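Local coordinates for protein paenibacillus xanthan lyase (Paenibacillus, PDB 6F2P) that probably cleaves the polysaccharide xanthan by beta-elimination, as a calcium-containing, multidomain enzyme of polysaccharide lyase family 8, at residues Trp107-Gln112 with Ile150-Ala155; Lys365-Ser368 with Ala373-Leu376; Trp427-Asn432 with Arg597-Leu602; Tyr834-Asn839 with Phe860-Tyr865. All coordinates share one frame; numbering follows the deposited sequence.

The four contacts follow one another along the chain, and none touches another. Interaction 1 packs two helices in the N-terminal alpha-helical domain. Interactions 2 and 3 both belong to the super-sandwich domain: the first is a hairpin, the second the docking of a short helical segment on a sheet, with centres about 25 Å apart and nearest atoms about 14 Å apart. Interaction 4 joins two sheets of a later beta domain, its centre about 75 Å from that of interaction 1 and about 60 Å from that of interaction 3, across the centre of the chain. Calcium ions lie about 10 Å from the side chain of Phe367 and about 14 Å from that of Arg597, so neither contact coordinates metal.

Interaction 1: residues Trp107-Gln112 with Ile150-Ala155; sequences WMNANQ and ISNYMA
Asn109 turns one face of its side-chain amide to Asn152, whose CB sits above the amide plane 3.6 Å from Asn109 OD1. Beyond that CB the amide of Asn152 follows with its plane only 27° from that of Asn109, although the two side chains cross at about a right angle; Asn109 ND2 is 4.0 Å from Asn152 CG. The second flat group is the ring of Tyr153. Asn109 OD1 meets it at the edge, near the ring plane and 4.3 Å from Tyr153 CD1. An amide oxygen suits an aromatic edge, where the ring hydrogens carry a slight positive charge. The reach of Asn109 follows from chi1 of -168°, with CG opposite the backbone N. Asparagine is short enough to sit where the helices come within 6.9 Å, CA of Asn109 to CA of Tyr153, and polar enough for a margin that is only partly buried. Tyr153 is the more deeply set residue, and its OH is hydrogen-bonded to Asp106, about one turn back on the helix that carries Asn109. Both helices belong to the N-terminal alpha-helical domain: helix 95-111 sends Met108 against helix 68-85, while from helix 147-160 Tyr153 and Met154 pack on helix 123-141 and Met154 also on helix 168-184.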
loop_
_atom_site.group_PDB
_atom_site.type_symbol
_atom_site.label_atom_id
_atom_site.label_comp_id
_atom_site.label_asym_id
_atom_site.label_seq_id
_atom_site.Cartn_x
_atom_site.Cartn_y
_atom_site.Cartn_z
ATOM N N TRP A 107 9.182 -45.198 28.075
ATOM C CA TRP A 107 10.479 -44.737 28.533
ATOM C C TRP A 107 10.473 -43.215 28.635
ATOM O O TRP A 107 10.901 -42.649 29.648
ATOM C CB TRP A 107 11.611 -45.215 27.616
ATOM C CG TRP A 107 12.948 -44.930 28.218
ATOM C CD1 TRP A 107 13.660 -45.746 29.049
ATOM C CD2 TRP A 107 13.712 -43.726 28.083
ATOM N NE1 TRP A 107 14.825 -45.128 29.431
ATOM C CE2 TRP A 107 14.882 -43.887 28.851
ATOM C CE3 TRP A 107 13.520 -42.524 27.389
ATOM C CZ2 TRP A 107 15.863 -42.896 28.937
ATOM C CZ3 TRP A 107 14.499 -41.540 27.475
ATOM C CH2 TRP A 107 15.656 -41.737 28.242
ATOM N N MET A 108 9.981 -42.557 27.584
ATOM C CA MET A 108 9.899 -41.102 27.588
ATOM C C MET A 108 9.063 -40.661 28.779
ATOM O O MET A 108 9.399 -39.690 29.456
ATOM C CB MET A 108 9.292 -40.563 26.290
ATOM C CG MET A 108 10.194 -40.652 25.074
ATOM S SD MET A 108 11.756 -39.755 25.220
ATOM C CE MET A 108 11.223 -38.054 25.060
ATOM N N ASN A 109 7.983 -41.390 29.050
ATOM C CA ASN A 109 7.118 -41.024 30.163
ATOM C C ASN A 109 7.784 -41.202 31.516
ATOM O O ASN A 109 7.368 -40.592 32.503
ATOM C CB ASN A 109 5.804 -41.791 30.138
ATOM C CG ASN A 109 4.801 -41.222 31.110
ATOM O OD1 ASN A 109 4.119 -40.233 30.810
ATOM N ND2 ASN A 109 4.722 -41.818 32.299
ATOM N N ALA A 110 8.814 -42.043 31.560
ATOM C CA ALA A 110 9.479 -42.340 32.820
ATOM C C ALA A 110 10.690 -41.458 33.041
ATOM O O ALA A 110 11.154 -41.315 34.169
ATOM C CB ALA A 110 9.886 -43.804 32.881
ATOM N N ASN A 111 11.199 -40.856 31.972
ATOM C CA ASN A 111 12.530 -40.265 32.031
ATOM C C ASN A 111 12.641 -38.816 31.572
ATOM O O ASN A 111 13.419 -38.037 32.132
ATOM C CB ASN A 111 13.505 -41.140 31.243
ATOM C CG ASN A 111 13.691 -42.507 31.877
ATOM O OD1 ASN A 111 13.226 -43.517 31.353
ATOM N ND2 ASN A 111 14.366 -42.539 33.018
ATOM N N GLN A 112 11.859 -38.458 30.560
ATOM C CA GLN A 112 12.012 -37.164 29.912
ATOM C C GLN A 112 10.737 -36.329 29.844
ATOM O O GLN A 112 10.736 -35.173 30.266
ATOM C CB GLN A 112 12.595 -37.357 28.510
ATOM C CG GLN A 112 14.085 -37.619 28.528
ATOM C CD GLN A 112 14.828 -36.511 29.231
ATOM O OE1 GLN A 112 15.574 -36.753 30.178
ATOM N NE2 GLN A 112 14.622 -35.275 28.774
ATOM N N ILE A 150 -2.485 -44.025 27.692
ATOM C CA ILE A 150 -3.078 -42.849 27.071
ATOM C C ILE A 150 -3.226 -41.708 28.081
ATOM O O ILE A 150 -2.931 -40.546 27.780
ATOM C CB ILE A 150 -4.430 -43.188 26.434
ATOM C CG1 ILE A 150 -4.211 -44.103 25.229
ATOM C CG2 ILE A 150 -5.155 -41.919 26.012
ATOM C CD1 ILE A 150 -5.481 -44.727 24.688
ATOM N N SER A 151 -3.663 -42.056 29.284
ATOM C CA SER A 151 -3.760 -41.098 30.374
ATOM C C SER A 151 -2.421 -40.425 30.680
ATOM O O SER A 151 -2.348 -39.203 30.802
ATOM C CB SER A 151 -4.275 -41.787 31.630
ATOM O OG SER A 151 -3.696 -41.194 32.777
ATOM N N ASN A 152 -1.369 -41.230 30.816
ATOM C CA ASN A 152 -0.032 -40.717 31.109
ATOM C C ASN A 152 0.469 -39.759 30.039
ATOM O O ASN A 152 0.910 -38.650 30.351
ATOM C CB ASN A 152 0.979 -41.861 31.271
ATOM C CG ASN A 152 0.822 -42.610 32.587
ATOM O OD1 ASN A 152 0.439 -42.041 33.607
ATOM N ND2 ASN A 152 1.131 -43.896 32.565
ATOM N N TYR A 153 0.407 -40.193 28.782
ATOM C CA TYR A 153 0.900 -39.378 27.681
ATOM C C TYR A 153 0.126 -38.055 27.607
ATOM O O TYR A 153 0.719 -36.998 27.380
ATOM C CB TYR A 153 0.800 -40.121 26.348
ATOM C CG TYR A 153 1.353 -41.532 26.347
ATOM C CD1 TYR A 153 2.325 -41.932 27.262
ATOM C CD2 TYR A 153 0.908 -42.468 25.415
ATOM C CE1 TYR A 153 2.830 -43.231 27.257
ATOM C CE2 TYR A 153 1.409 -43.764 25.400
ATOM C CZ TYR A 153 2.367 -44.137 26.325
ATOM O OH TYR A 153 2.865 -45.418 26.320
ATOM N N MET A 154 -1.192 -38.110 27.813
ATOM C CA MET A 154 -2.011 -36.896 27.758
ATOM C C MET A 154 -1.741 -35.994 28.953
ATOM O O MET A 154 -1.708 -34.772 28.820
ATOM C CB MET A 154 -3.502 -37.220 27.661
ATOM C CG MET A 154 -3.927 -37.834 26.330
ATOM S SD MET A 154 -3.556 -36.821 24.876
ATOM C CE MET A 154 -2.156 -37.697 24.173
ATOM N N ALA A 155 -1.523 -36.597 30.114
ATOM C CA ALA A 155 -1.227 -35.833 31.320
ATOM C C ALA A 155 0.033 -35.004 31.135
ATOM O O ALA A 155 0.156 -33.903 31.676
ATOM C CB ALA A 155 -1.084 -36.754 32.518
#

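Interaction 2: residues Lys365-Ser368 with Ala373-Leu376; sequences KQFS and AVQL
Lys365 and Val374 form an antiparallel hydrogen-bonded pair, the strand segments running at 167° to each other, and both backbone bonds of the pair are made: Lys365 N to Val374 O at 3.0 Å and Val374 N to Lys365 O at 3.1 Å. Next to it Gln366 and Ala373 are a non-hydrogen-bonded pair, where the CA of Ala373 adds a CA-H...O contact of 3.6 Å to Lys365 O. Side chains sort by face. On the face of Gln366 and Ala373, the glutamine chain bends at chi2 (91°) and brings NE2 to 3.9 Å from Ala373 CB; the small methyl lets the amide come close alongside. The polar atoms of that amide are held from outside the two segments, OE1 by the hydroxyl of Tyr364 and NE2 by Ser469 OG. Phe367, at the end of its strand, swings its ring back across the hairpin. Ala373 CA stands at the ring edge, near its plane, and Phe367 CE2 reaches Val374 CG2 at 3.7 Å. Phe270 meets both Phe367 and Val374, adding an aromatic neighbour to this apolar patch. The beta-branched Val374 suits an extended backbone, and strand 380-385 pairs antiparallel with the other edge of strand 372-377. Direction thus comes from the paired backbone amides, whereas the buried apolar groups add cohesion without demanding exact geometry, and the partly exposed amide of Gln366 has both polar atoms engaged.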
loop_
_atom_site.group_PDB
_atom_site.type_symbol
_atom_site.label_atom_id
_atom_site.label_comp_id
_atom_site.label_asym_id
_atom_site.label_seq_id
_atom_site.Cartn_x
_atom_site.Cartn_y
_atom_site.Cartn_z
ATOM N N LYS A 365 -2.918 -6.531 -9.067
ATOM C CA LYS A 365 -3.298 -6.369 -7.667
ATOM C C LYS A 365 -2.236 -5.648 -6.848
ATOM O O LYS A 365 -1.092 -6.096 -6.773
ATOM C CB LYS A 365 -3.643 -7.726 -7.043
ATOM C CG LYS A 365 -4.356 -7.637 -5.693
ATOM C CD LYS A 365 -4.969 -8.972 -5.292
ATOM C CE LYS A 365 -5.647 -8.900 -3.930
ATOM N NZ LYS A 365 -6.756 -7.897 -3.915
ATOM N N GLN A 366 -2.619 -4.525 -6.240
ATOM C CA GLN A 366 -1.706 -3.759 -5.394
ATOM C C GLN A 366 -1.840 -4.154 -3.928
ATOM O O GLN A 366 -2.919 -4.024 -3.344
ATOM C CB GLN A 366 -1.957 -2.260 -5.522
ATOM C CG GLN A 366 -0.831 -1.379 -5.003
ATOM C CD GLN A 366 0.180 -1.033 -6.092
ATOM O OE1 GLN A 366 -0.185 -0.887 -7.257
ATOM N NE2 GLN A 366 1.455 -0.915 -5.719
ATOM N N PHE A 367 -0.738 -4.612 -3.337
ATOM C CA PHE A 367 -0.722 -4.994 -1.933
ATOM C C PHE A 367 -0.105 -3.883 -1.097
ATOM O O PHE A 367 1.049 -3.965 -0.660
ATOM C CB PHE A 367 0.025 -6.316 -1.759
ATOM C CG PHE A 367 -0.566 -7.440 -2.558
ATOM C CD1 PHE A 367 -1.584 -8.214 -2.037
ATOM C CD2 PHE A 367 -0.133 -7.696 -3.843
ATOM C CE1 PHE A 367 -2.143 -9.240 -2.773
ATOM C CE2 PHE A 367 -0.690 -8.719 -4.588
ATOM C CZ PHE A 367 -1.697 -9.494 -4.052
ATOM N N SER A 368 -0.894 -2.839 -0.877
ATOM C CA SER A 368 -0.425 -1.635 -0.208
ATOM C C SER A 368 -0.019 -1.857 1.247
ATOM O O SER A 368 0.766 -1.088 1.804
ATOM C CB SER A 368 -1.513 -0.567 -0.277
ATOM O OG SER A 368 -1.693 -0.143 -1.614
ATOM N N ALA A 373 3.373 -5.735 -5.238
ATOM C CA ALA A 373 2.455 -5.640 -6.366
ATOM C C ALA A 373 2.612 -6.866 -7.261
ATOM O O ALA A 373 3.708 -7.437 -7.372
ATOM C CB ALA A 373 2.707 -4.366 -7.158
ATOM N N VAL A 374 1.513 -7.275 -7.888
ATOM C CA VAL A 374 1.545 -8.396 -8.817
ATOM C C VAL A 374 0.791 -8.070 -10.101
ATOM O O VAL A 374 -0.349 -7.591 -10.065
ATOM C CB VAL A 374 0.956 -9.678 -8.195
ATOM C CG1 VAL A 374 0.913 -10.793 -9.218
ATOM C CG2 VAL A 374 1.775 -10.106 -7.003
ATOM N N GLN A 375 1.450 -8.318 -11.230
ATOM C CA GLN A 375 0.815 -8.206 -12.528
ATOM C C GLN A 375 0.740 -9.584 -13.173
ATOM O O GLN A 375 1.759 -10.228 -13.421
ATOM C CB GLN A 375 1.575 -7.231 -13.427
ATOM C CG GLN A 375 1.085 -7.203 -14.862
ATOM C CD GLN A 375 -0.326 -6.654 -15.000
ATOM O OE1 GLN A 375 -1.301 -7.258 -14.543
ATOM N NE2 GLN A 375 -0.442 -5.494 -15.640
ATOM N N LEU A 376 -0.478 -10.047 -13.417
ATOM C CA LEU A 376 -0.684 -11.323 -14.075
ATOM C C LEU A 376 -1.370 -11.084 -15.423
ATOM O O LEU A 376 -2.502 -10.594 -15.484
ATOM C CB LEU A 376 -1.511 -12.255 -13.194
ATOM C CG LEU A 376 -0.990 -12.534 -11.781
ATOM C CD1 LEU A 376 -2.025 -13.313 -10.984
ATOM C CD2 LEU A 376 0.325 -13.293 -11.807
#

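Interaction 3: residues Trp427-Asn432 with Arg597-Leu602; sequences WATVDN and RNFMTL
Apolar and CH-pi contacts centre on the ring of Phe599. Val430 sets its CA over one face of it, 4.0 Å from the ring centroid and 30° off the normal, which makes a CH-pi contact, and Val430 CB packs on Phe599 CE2 at 3.6 Å. With chi1 of 72°, Val430 directs CG2 away from its own backbone N, and this methyl comes to 3.7 Å from Phe599 CE2. CB and CG2 thus pack beside the CE2 margin, where a compact branched aliphatic side chain suits an apolar ring rim. Thr429 approaches the same ring differently, its OG1 lying in the ring plane at the edge, 3.3 Å from Phe599 CZ, toward the hydrogens rather than the pi cloud. The contact therefore docks the short, weakly bonded helix about 426-429, and the loop residue Val430, onto strand 595-607, a middle strand of a five-stranded antiparallel sheet in the super-sandwich domain typical of polysaccharide lyase family 8. Phe599 is flanked there by Arg576 and Asn514 of the two adjoining strands. Van der Waals contact also links Thr429 to the aliphatic start of Arg597: OG1 is 3.4 Å from Arg597 CB, and Thr429 CG2 is 3.8 Å from Arg597 CG. Polar partners come from residues 424-426, leading into the helix. Thr429 OG1 is hydrogen-bonded to the backbone oxygens of His425 and Phe426, and Arg597, bent at chi2, carries its guanidinium away to a salt bridge between NH2 and Asp424 OD1.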
loop_
_atom_site.group_PDB
_atom_site.type_symbol
_atom_site.label_atom_id
_atom_site.label_comp_id
_atom_site.label_asym_id
_atom_site.label_seq_id
_atom_site.Cartn_x
_atom_site.Cartn_y
_atom_site.Cartn_z
ATOM N N TRP A 427 18.815 -19.287 -5.831
ATOM C CA TRP A 427 19.272 -18.417 -4.747
ATOM C C TRP A 427 20.682 -18.676 -4.229
ATOM O O TRP A 427 21.296 -17.784 -3.644
ATOM C CB TRP A 427 18.290 -18.454 -3.571
ATOM C CG TRP A 427 17.032 -17.676 -3.825
ATOM C CD1 TRP A 427 15.781 -18.184 -4.024
ATOM C CD2 TRP A 427 16.909 -16.254 -3.929
ATOM N NE1 TRP A 427 14.882 -17.164 -4.227
ATOM C CE2 TRP A 427 15.548 -15.970 -4.178
ATOM C CE3 TRP A 427 17.814 -15.191 -3.828
ATOM C CZ2 TRP A 427 15.071 -14.670 -4.327
ATOM C CZ3 TRP A 427 17.339 -13.901 -3.981
ATOM C CH2 TRP A 427 15.976 -13.651 -4.225
ATOM N N ALA A 428 21.196 -19.885 -4.432
ATOM C CA ALA A 428 22.514 -20.230 -3.902
ATOM C C ALA A 428 23.625 -19.959 -4.906
ATOM O O ALA A 428 24.804 -20.122 -4.586
ATOM C CB ALA A 428 22.550 -21.687 -3.438
ATOM N N THR A 429 23.246 -19.539 -6.111
ATOM C CA THR A 429 24.212 -19.287 -7.182
ATOM C C THR A 429 24.177 -17.859 -7.724
ATOM O O THR A 429 25.211 -17.340 -8.140
ATOM C CB THR A 429 24.001 -20.238 -8.370
ATOM O OG1 THR A 429 22.608 -20.270 -8.701
ATOM C CG2 THR A 429 24.468 -21.645 -8.034
ATOM N N VAL A 430 22.993 -17.238 -7.736
ATOM C CA VAL A 430 22.825 -15.891 -8.295
ATOM C C VAL A 430 23.709 -14.855 -7.593
ATOM O O VAL A 430 24.029 -14.991 -6.412
ATOM C CB VAL A 430 21.339 -15.426 -8.248
ATOM C CG1 VAL A 430 20.915 -15.103 -6.823
ATOM C CG2 VAL A 430 21.117 -14.214 -9.139
ATOM N N ASP A 431 24.127 -13.830 -8.325
ATOM C CA ASP A 431 24.851 -12.731 -7.708
ATOM C C ASP A 431 23.862 -11.849 -6.937
ATOM O O ASP A 431 23.165 -11.014 -7.529
ATOM C CB ASP A 431 25.594 -11.914 -8.764
ATOM C CG ASP A 431 26.406 -10.786 -8.157
ATOM O OD1 ASP A 431 26.320 -10.592 -6.919
ATOM O OD2 ASP A 431 27.121 -10.085 -8.916
ATOM N N ASN A 432 23.810 -12.032 -5.619
ATOM C CA ASN A 432 22.877 -11.287 -4.774
ATOM C C ASN A 432 23.206 -9.804 -4.643
ATOM O O ASN A 432 22.478 -9.061 -3.982
ATOM C CB ASN A 432 22.769 -11.920 -3.383
ATOM C CG ASN A 432 21.928 -13.177 -3.384
ATOM O OD1 ASN A 432 22.453 -14.287 -3.441
ATOM N ND2 ASN A 432 20.612 -13.008 -3.333
ATOM N N ARG A 597 25.378 -22.886 -11.423
ATOM C CA ARG A 597 24.313 -22.492 -12.339
ATOM C C ARG A 597 24.757 -21.354 -13.255
ATOM O O ARG A 597 25.662 -20.584 -12.910
ATOM C CB ARG A 597 23.071 -22.097 -11.547
ATOM C CG ARG A 597 22.443 -23.254 -10.812
ATOM C CD ARG A 597 22.029 -24.306 -11.815
ATOM N NE ARG A 597 21.267 -25.386 -11.204
ATOM C CZ ARG A 597 21.778 -26.564 -10.865
ATOM N NH1 ARG A 597 23.066 -26.820 -11.081
ATOM N NH2 ARG A 597 20.995 -27.489 -10.313
ATOM N N ASN A 598 24.120 -21.255 -14.419
ATOM C CA ASN A 598 24.479 -20.248 -15.424
ATOM C C ASN A 598 23.526 -19.064 -15.454
ATOM O O ASN A 598 22.314 -19.232 -15.329
ATOM C CB ASN A 598 24.547 -20.884 -16.808
ATOM C CG ASN A 598 25.476 -22.081 -16.849
ATOM O OD1 ASN A 598 26.612 -22.016 -16.363
ATOM N ND2 ASN A 598 24.989 -23.194 -17.408
ATOM N N PHE A 599 24.078 -17.866 -15.627
ATOM C CA PHE A 599 23.278 -16.645 -15.566
ATOM C C PHE A 599 23.589 -15.649 -16.681
ATOM O O PHE A 599 24.740 -15.493 -17.094
ATOM C CB PHE A 599 23.468 -15.943 -14.218
ATOM C CG PHE A 599 22.861 -16.668 -13.054
ATOM C CD1 PHE A 599 23.561 -17.674 -12.399
ATOM C CD2 PHE A 599 21.595 -16.331 -12.596
ATOM C CE1 PHE A 599 22.998 -18.344 -11.312
ATOM C CE2 PHE A 599 21.026 -16.992 -11.509
ATOM C CZ PHE A 599 21.730 -18.001 -10.868
ATOM N N MET A 600 22.544 -14.972 -17.152
ATOM C CA MET A 600 22.682 -13.822 -18.038
ATOM C C MET A 600 22.313 -12.565 -17.272
ATOM O O MET A 600 21.165 -12.387 -16.874
ATOM C CB MET A 600 21.763 -13.951 -19.252
ATOM C CG MET A 600 21.702 -12.678 -20.092
ATOM S SD MET A 600 23.331 -12.209 -20.737
ATOM C CE MET A 600 23.622 -13.581 -21.854
ATOM N N THR A 601 23.287 -11.692 -17.070
ATOM C CA THR A 601 23.082 -10.482 -16.289
ATOM C C THR A 601 23.183 -9.233 -17.164
ATOM O O THR A 601 24.190 -9.029 -17.848
ATOM C CB THR A 601 24.129 -10.400 -15.177
ATOM O OG1 THR A 601 24.221 -11.669 -14.532
ATOM C CG2 THR A 601 23.747 -9.352 -14.151
ATOM N N LEU A 602 22.136 -8.409 -17.155
ATOM C CA LEU A 602 22.131 -7.152 -17.902
ATOM C C LEU A 602 21.916 -6.000 -16.925
ATOM O O LEU A 602 21.052 -6.090 -16.053
ATOM C CB LEU A 602 21.015 -7.162 -18.948
ATOM C CG LEU A 602 20.935 -8.363 -19.899
ATOM C CD1 LEU A 602 19.694 -8.289 -20.766
ATOM C CD2 LEU A 602 22.170 -8.462 -20.773
#

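Interaction 4: residues Tyr834-Asn839 with Phe860-Tyr865; sequences YQLSIN and FTMGSY
Ile838 and Tyr865, with Leu836 and Met862, interlock the two facing sheets of a beta sandwich. The touching parts of strands 832-838 and 857-867 run 22° apart, and side chains rather than backbone bonds join them. Ile838 lays its CG2 over one face of the Tyr865 ring, 3.8 Å from the centroid and 20° off the normal, in a CH-pi contact. Its other branch ends in CD1, which reaches back along the ring to 3.6 Å from Tyr865 CG, so the two arms of isoleucine span the aromatic from its root to its hydroxyl end. The ring can lie flat beneath them because Tyr865 has CG opposite its backbone N (chi1 -170°). Leu836 meets Met862 at about a right angle, with Leu836 CD2 3.6 Å from Met862 CB. Met862 folds at chi2 and chi3, and this brings its CE back to 3.7 Å from Leu836 CB; a flexible unbranched chain can curl round a leucine in this way.

Outward from this shell, Met862 and Gly863 together face Val821 in a classic beta bulge. Glycine fits because its backbone angles would press a CB against the preceding carbonyl oxygen. Val821 also touches Leu836, and Val843 packs on Tyr865, so the strands flanking the pair contribute to the same interior. Asn839, just past its strand, stands at the exposed end of the contact, and its OD1 accepts a hydrogen bond from Leu874 N. Its CB lies 3.8 Å from Tyr865 OH.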
loop_
_atom_site.group_PDB
_atom_site.type_symbol
_atom_site.label_atom_id
_atom_site.label_comp_id
_atom_site.label_asym_id
_atom_site.label_seq_id
_atom_site.Cartn_x
_atom_site.Cartn_y
_atom_site.Cartn_z
ATOM N N TYR A 834 -1.232 30.512 22.703
ATOM C CA TYR A 834 -0.973 29.789 21.464
ATOM C C TYR A 834 -0.516 30.663 20.296
ATOM O O TYR A 834 -0.875 31.837 20.203
ATOM C CB TYR A 834 -2.188 28.942 21.090
ATOM C CG TYR A 834 -2.310 27.708 21.955
ATOM C CD1 TYR A 834 -2.925 27.761 23.203
ATOM C CD2 TYR A 834 -1.786 26.492 21.536
ATOM C CE1 TYR A 834 -3.023 26.633 24.003
ATOM C CE2 TYR A 834 -1.876 25.358 22.330
ATOM C CZ TYR A 834 -2.492 25.435 23.560
ATOM O OH TYR A 834 -2.581 24.305 24.337
ATOM N N GLN A 835 0.302 30.076 19.426
ATOM C CA GLN A 835 0.744 30.723 18.196
ATOM C C GLN A 835 0.299 29.886 17.007
ATOM O O GLN A 835 0.648 28.712 16.905
ATOM C CB GLN A 835 2.270 30.857 18.166
ATOM C CG GLN A 835 2.832 31.273 16.806
ATOM C CD GLN A 835 2.672 32.762 16.560
ATOM O OE1 GLN A 835 3.073 33.576 17.395
ATOM N NE2 GLN A 835 2.068 33.128 15.422
ATOM N N LEU A 836 -0.473 30.485 16.110
ATOM C CA LEU A 836 -0.917 29.790 14.909
ATOM C C LEU A 836 0.118 29.892 13.793
ATOM O O LEU A 836 0.697 30.957 13.557
ATOM C CB LEU A 836 -2.242 30.367 14.419
ATOM C CG LEU A 836 -2.720 29.875 13.051
ATOM C CD1 LEU A 836 -3.242 28.443 13.142
ATOM C CD2 LEU A 836 -3.774 30.801 12.491
ATOM N N SER A 837 0.358 28.774 13.119
ATOM C CA SER A 837 1.162 28.775 11.908
ATOM C C SER A 837 0.398 28.027 10.827
ATOM O O SER A 837 -0.410 27.149 11.125
ATOM C CB SER A 837 2.535 28.131 12.141
ATOM O OG SER A 837 2.435 26.751 12.458
ATOM N N ILE A 838 0.631 28.392 9.573
ATOM C CA ILE A 838 0.040 27.672 8.460
ATOM C C ILE A 838 1.166 27.299 7.527
ATOM O O ILE A 838 1.940 28.159 7.110
ATOM C CB ILE A 838 -0.994 28.528 7.699
ATOM C CG1 ILE A 838 -2.175 28.874 8.607
ATOM C CG2 ILE A 838 -1.488 27.800 6.463
ATOM C CD1 ILE A 838 -3.109 29.906 8.027
ATOM N N ASN A 839 1.270 26.011 7.218
ATOM C CA ASN A 839 2.300 25.522 6.309
ATOM C C ASN A 839 3.723 25.942 6.687
ATOM O O ASN A 839 4.573 26.121 5.814
ATOM C CB ASN A 839 1.982 25.938 4.870
ATOM C CG ASN A 839 0.921 25.063 4.238
ATOM O OD1 ASN A 839 0.111 24.444 4.930
ATOM N ND2 ASN A 839 0.934 24.986 2.914
ATOM N N PHE A 860 -11.255 34.667 18.612
ATOM C CA PHE A 860 -9.920 35.219 18.448
ATOM C C PHE A 860 -9.591 35.405 16.978
ATOM O O PHE A 860 -9.787 34.498 16.175
ATOM C CB PHE A 860 -8.871 34.312 19.103
ATOM C CG PHE A 860 -8.906 34.336 20.601
ATOM C CD1 PHE A 860 -9.869 33.615 21.300
ATOM C CD2 PHE A 860 -7.984 35.083 21.316
ATOM C CE1 PHE A 860 -9.911 33.637 22.688
ATOM C CE2 PHE A 860 -8.014 35.109 22.706
ATOM C CZ PHE A 860 -8.982 34.384 23.393
ATOM N N THR A 861 -9.093 36.585 16.628
ATOM C CA THR A 861 -8.564 36.817 15.293
ATOM C C THR A 861 -7.065 36.554 15.321
ATOM O O THR A 861 -6.299 37.335 15.886
ATOM C CB THR A 861 -8.824 38.255 14.823
ATOM O OG1 THR A 861 -10.211 38.559 14.969
ATOM C CG2 THR A 861 -8.439 38.411 13.366
ATOM N N MET A 862 -6.649 35.444 14.723
ATOM C CA MET A 862 -5.251 35.042 14.768
ATOM C C MET A 862 -4.429 35.903 13.828
ATOM O O MET A 862 -3.329 36.340 14.165
ATOM C CB MET A 862 -5.097 33.569 14.385
ATOM C CG MET A 862 -6.081 32.624 15.062
ATOM S SD MET A 862 -5.914 32.619 16.849
ATOM C CE MET A 862 -4.215 32.073 17.040
ATOM N N GLY A 863 -4.968 36.143 12.641
ATOM C CA GLY A 863 -4.262 36.929 11.652
ATOM C C GLY A 863 -4.624 36.536 10.238
ATOM O O GLY A 863 -5.486 35.689 10.018
ATOM N N SER A 864 -3.942 37.139 9.273
ATOM C CA SER A 864 -4.278 36.946 7.871
ATOM C C SER A 864 -3.249 36.080 7.133
ATOM O O SER A 864 -2.064 36.081 7.474
ATOM C CB SER A 864 -4.420 38.304 7.199
ATOM O OG SER A 864 -4.930 38.164 5.891
ATOM N N TYR A 865 -3.714 35.351 6.119
ATOM C CA TYR A 865 -2.869 34.442 5.358
ATOM C C TYR A 865 -3.367 34.321 3.927
ATOM O O TYR A 865 -4.576 34.317 3.670
ATOM C CB TYR A 865 -2.861 33.057 5.999
ATOM C CG TYR A 865 -1.835 32.093 5.424
ATOM C CD1 TYR A 865 -0.555 32.020 5.955
ATOM C CD2 TYR A 865 -2.154 31.248 4.365
ATOM C CE1 TYR A 865 0.384 31.140 5.443
ATOM C CE2 TYR A 865 -1.223 30.366 3.848
ATOM C CZ TYR A 865 0.048 30.315 4.392
ATOM O OH TYR A 865 0.990 29.434 3.892
#